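Local coordinates for diheme cytochrome c (Shewanella baltica, PDB 3U99), which binds two covalently attached c-type hemes, each with two axial histidines on its iron, and probably serves in electron transfer, at residues Leu31-Trp36 with Tyr64-Ala69. Numbering follows the deposited sequence.
Sequences LPADKW and YLVQHA. With HEC (heme c), chain C.
Trp-36 and Leu-65 meet between two helices of a cytochrome c fold: the N-terminal turn of helix 33-40 packs against the C-terminal turn of helix 55-67, beside the heme whose iron is held by His-23 and His-46. Leu-65 lays CD2 over the six-membered ring of the indole, 3.8 Å from its centroid and only 13° off the normal, a CH-pi contact. Its other methyl, CD1, touches Trp-36 CE3 at 3.7 Å and also reaches the heme methyl CMB. Against the opposite face of the indole lies Leu-31 CB, set toward the rim, which leaves the ring sandwiched between two leucines. With CG beside the backbone N and anti to the carbonyl carbon (chi1 -78°), Trp-36 carries its six-membered ring toward the heme, where CZ3 comes within 3.8 Å of HEC CMB, while NE1 is hydrogen-bonded to Ala-28 O. An alanine in place of Trp-36 would probably leave a gap between the leucines, take the indole's contact away from the heme methyl CMB and remove the NE1 donor to Ala-28 O. Farther from the heme the contact narrows to small groups. Val-66 turns CG1 anti to its own N (chi1 166°), bringing it 4.0 Å from Ala-33 CB. Ala-69 CB closes this end, in plane at the indole edge beside CD1 and 3.4 Å from both Leu-31 O and Ala-33 N.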
loop_
_atom_site.group_PDB
_atom_site.type_symbol
_atom_site.label_atom_id
_atom_site.label_comp_id
_atom_site.label_asym_id
_atom_site.label_seq_id
_atom_site.Cartn_x
_atom_site.Cartn_y
_atom_site.Cartn_z
ATOM N N LEU A 31 2.266 -2.219 7.806
ATOM C CA LEU A 31 3.578 -2.763 8.047
ATOM C C LEU A 31 4.047 -2.376 9.441
ATOM O O LEU A 31 3.670 -1.314 9.918
ATOM C CB LEU A 31 4.606 -2.217 7.032
ATOM C CG LEU A 31 4.488 -2.689 5.597
ATOM C CD1 LEU A 31 5.470 -1.937 4.672
ATOM C CD2 LEU A 31 4.740 -4.181 5.421
ATOM N N PRO A 32 4.891 -3.194 10.037
ATOM C CA PRO A 32 5.536 -2.764 11.274
ATOM C C PRO A 32 6.648 -1.759 11.014
ATOM O O PRO A 32 7.123 -1.598 9.878
ATOM C CB PRO A 32 6.077 -4.105 11.792
ATOM C CG PRO A 32 6.365 -4.930 10.590
ATOM C CD PRO A 32 5.280 -4.539 9.609
ATOM N N ALA A 33 7.095 -1.113 12.089
ATOM C CA ALA A 33 8.026 -0.017 11.971
ATOM C C ALA A 33 9.318 -0.383 11.268
ATOM O O ALA A 33 9.786 0.424 10.462
ATOM C CB ALA A 33 8.293 0.565 13.355
ATOM N N ASP A 34 9.904 -1.538 11.541
ATOM C CA ASP A 34 11.190 -1.799 10.920
ATOM C C ASP A 34 11.054 -1.962 9.419
ATOM O O ASP A 34 11.967 -1.619 8.665
ATOM C CB ASP A 34 11.825 -3.045 11.492
ATOM C CG ASP A 34 11.032 -4.308 11.401
ATOM O OD1 ASP A 34 11.623 -5.404 11.337
ATOM O OD2 ASP A 34 9.815 -4.316 11.403
ATOM N N LYS A 35 9.892 -2.479 8.979
ATOM C CA LYS A 35 9.694 -2.600 7.557
ATOM C C LYS A 35 9.443 -1.254 6.901
ATOM O O LYS A 35 9.898 -0.993 5.774
ATOM C CB LYS A 35 8.582 -3.630 7.316
ATOM C CG LYS A 35 9.082 -4.992 7.703
ATOM C CD LYS A 35 8.204 -6.182 7.426
ATOM C CE LYS A 35 8.946 -7.448 7.845
ATOM N NZ LYS A 35 8.149 -8.401 8.626
ATOM N N TRP A 36 8.788 -0.310 7.559
ATOM C CA TRP A 36 8.697 1.053 7.017
ATOM C C TRP A 36 10.097 1.707 6.975
ATOM O O TRP A 36 10.418 2.375 5.981
ATOM C CB TRP A 36 7.766 1.902 7.848
ATOM C CG TRP A 36 6.300 1.653 7.592
ATOM C CD1 TRP A 36 5.395 1.348 8.547
ATOM C CD2 TRP A 36 5.634 1.692 6.337
ATOM N NE1 TRP A 36 4.164 1.191 7.962
ATOM C CE2 TRP A 36 4.297 1.412 6.604
ATOM C CE3 TRP A 36 5.998 1.957 5.032
ATOM C CZ2 TRP A 36 3.308 1.362 5.608
ATOM C CZ3 TRP A 36 5.048 1.924 4.053
ATOM C CH2 TRP A 36 3.704 1.626 4.334
ATOM N N TYR A 64 6.149 9.570 10.998
ATOM C CA TYR A 64 4.716 9.301 10.910
ATOM C C TYR A 64 4.521 7.782 10.806
ATOM O O TYR A 64 3.705 7.189 11.503
ATOM C CB TYR A 64 4.109 10.076 9.692
ATOM C CG TYR A 64 2.680 9.569 9.555
ATOM C CD1 TYR A 64 1.659 9.957 10.401
ATOM C CD2 TYR A 64 2.348 8.651 8.557
ATOM C CE1 TYR A 64 0.345 9.456 10.245
ATOM C CE2 TYR A 64 1.083 8.107 8.424
ATOM C CZ TYR A 64 0.074 8.520 9.274
ATOM O OH TYR A 64 -1.152 7.983 9.141
ATOM N N LEU A 65 5.217 7.128 9.871
ATOM C CA LEU A 65 5.004 5.716 9.615
ATOM C C LEU A 65 5.406 4.894 10.805
ATOM O O LEU A 65 4.709 3.945 11.135
ATOM C CB LEU A 65 5.793 5.327 8.354
ATOM C CG LEU A 65 5.214 5.819 7.025
ATOM C CD1 LEU A 65 6.202 5.603 5.873
ATOM C CD2 LEU A 65 3.927 5.105 6.694
ATOM N N VAL A 66 6.544 5.211 11.422
ATOM C CA VAL A 66 6.981 4.445 12.576
ATOM C C VAL A 66 5.990 4.561 13.706
ATOM O O VAL A 66 5.628 3.572 14.348
ATOM C CB VAL A 66 8.388 4.903 12.960
ATOM C CG1 VAL A 66 8.699 4.372 14.363
ATOM C CG2 VAL A 66 9.421 4.427 11.940
ATOM N N GLN A 67 5.537 5.774 13.993
ATOM C CA GLN A 67 4.610 5.974 15.113
ATOM C C GLN A 67 3.299 5.247 14.942
ATOM O O GLN A 67 2.732 4.748 15.899
ATOM C CB GLN A 67 4.404 7.486 15.263
ATOM C CG GLN A 67 3.444 7.826 16.354
ATOM C CD GLN A 67 4.022 7.501 17.742
ATOM O OE1 GLN A 67 5.220 7.627 17.975
ATOM N NE2 GLN A 67 3.163 7.063 18.679
ATOM N N HIS A 68 2.797 5.177 13.710
ATOM C CA HIS A 68 1.469 4.648 13.408
ATOM C C HIS A 68 1.514 3.283 12.758
ATOM O O HIS A 68 0.500 2.773 12.284
ATOM C CB HIS A 68 0.720 5.630 12.494
ATOM C CG HIS A 68 0.565 6.942 13.163
ATOM N ND1 HIS A 68 1.440 7.971 13.072
ATOM C CD2 HIS A 68 -0.416 7.360 13.983
ATOM C CE1 HIS A 68 1.034 9.037 13.815
ATOM N NE2 HIS A 68 -0.093 8.648 14.358
ATOM N N ALA A 69 2.661 2.622 12.813
ATOM C CA ALA A 69 2.877 1.308 12.233
ATOM C C ALA A 69 2.040 0.252 12.909
ATOM O O ALA A 69 1.557 0.399 14.008
ATOM C CB ALA A 69 4.334 0.923 12.380
HETATM FE FE HEC C . 5.971 3.490 -3.381
HETATM C CHA HEC C . 5.584 0.248 -4.134
HETATM C CHB HEC C . 5.512 2.815 -0.081
HETATM C CHC HEC C . 6.214 6.779 -2.689
HETATM C CHD HEC C . 6.614 4.133 -6.657
HETATM N NA HEC C . 5.613 1.835 -2.294
HETATM C C1A HEC C . 5.449 0.556 -2.803
HETATM C C2A HEC C . 5.107 -0.356 -1.725
HETATM C C3A HEC C . 5.071 0.388 -0.595
HETATM C C4A HEC C . 5.431 1.748 -0.970
HETATM C CMA HEC C . 4.788 -0.096 0.801
HETATM C CAA HEC C . 4.874 -1.802 -1.921
HETATM C CBA HEC C . 3.474 -2.095 -2.421
HETATM C CGA HEC C . 3.228 -3.605 -2.429
HETATM O O1A HEC C . 3.127 -4.179 -1.312
HETATM O O2A HEC C . 3.161 -4.241 -3.497
HETATM N NB HEC C . 5.903 4.589 -1.685
HETATM C C1B HEC C . 5.741 4.123 -0.401
HETATM C C2B HEC C . 5.926 5.231 0.510
HETATM C C3B HEC C . 6.133 6.344 -0.215
HETATM C C4B HEC C . 6.093 5.959 -1.580
HETATM C CMB HEC C . 5.852 5.060 2.022
HETATM C CAB HEC C . 6.429 7.776 0.223
HETATM C CBB HEC C . 7.758 7.822 1.002
HETATM N NC HEC C . 6.312 5.147 -4.457
HETATM C C1C HEC C . 6.313 6.422 -4.013
HETATM C C2C HEC C . 6.507 7.372 -5.052
HETATM C C3C HEC C . 6.616 6.621 -6.169
HETATM C C4C HEC C . 6.547 5.255 -5.813
HETATM C CMC HEC C . 6.450 8.898 -4.879
HETATM C CAC HEC C . 6.767 7.133 -7.583
HETATM C CBC HEC C . 7.959 8.033 -7.862
HETATM N ND HEC C . 6.132 2.389 -5.037
HETATM C C1D HEC C . 6.444 2.850 -6.281
HETATM C C2D HEC C . 6.477 1.719 -7.225
HETATM C C3D HEC C . 6.178 0.614 -6.521
HETATM C C4D HEC C . 5.925 1.068 -5.170
HETATM C CMD HEC C . 6.931 1.754 -8.665
HETATM C CAD HEC C . 6.111 -0.774 -7.063
HETATM C CBD HEC C . 4.668 -1.171 -7.526
HETATM C CGD HEC C . 4.721 -2.537 -8.206
HETATM O O1D HEC C . 3.507 -2.704 -8.785
HETATM O O2D HEC C . 5.450 -3.431 -7.565
#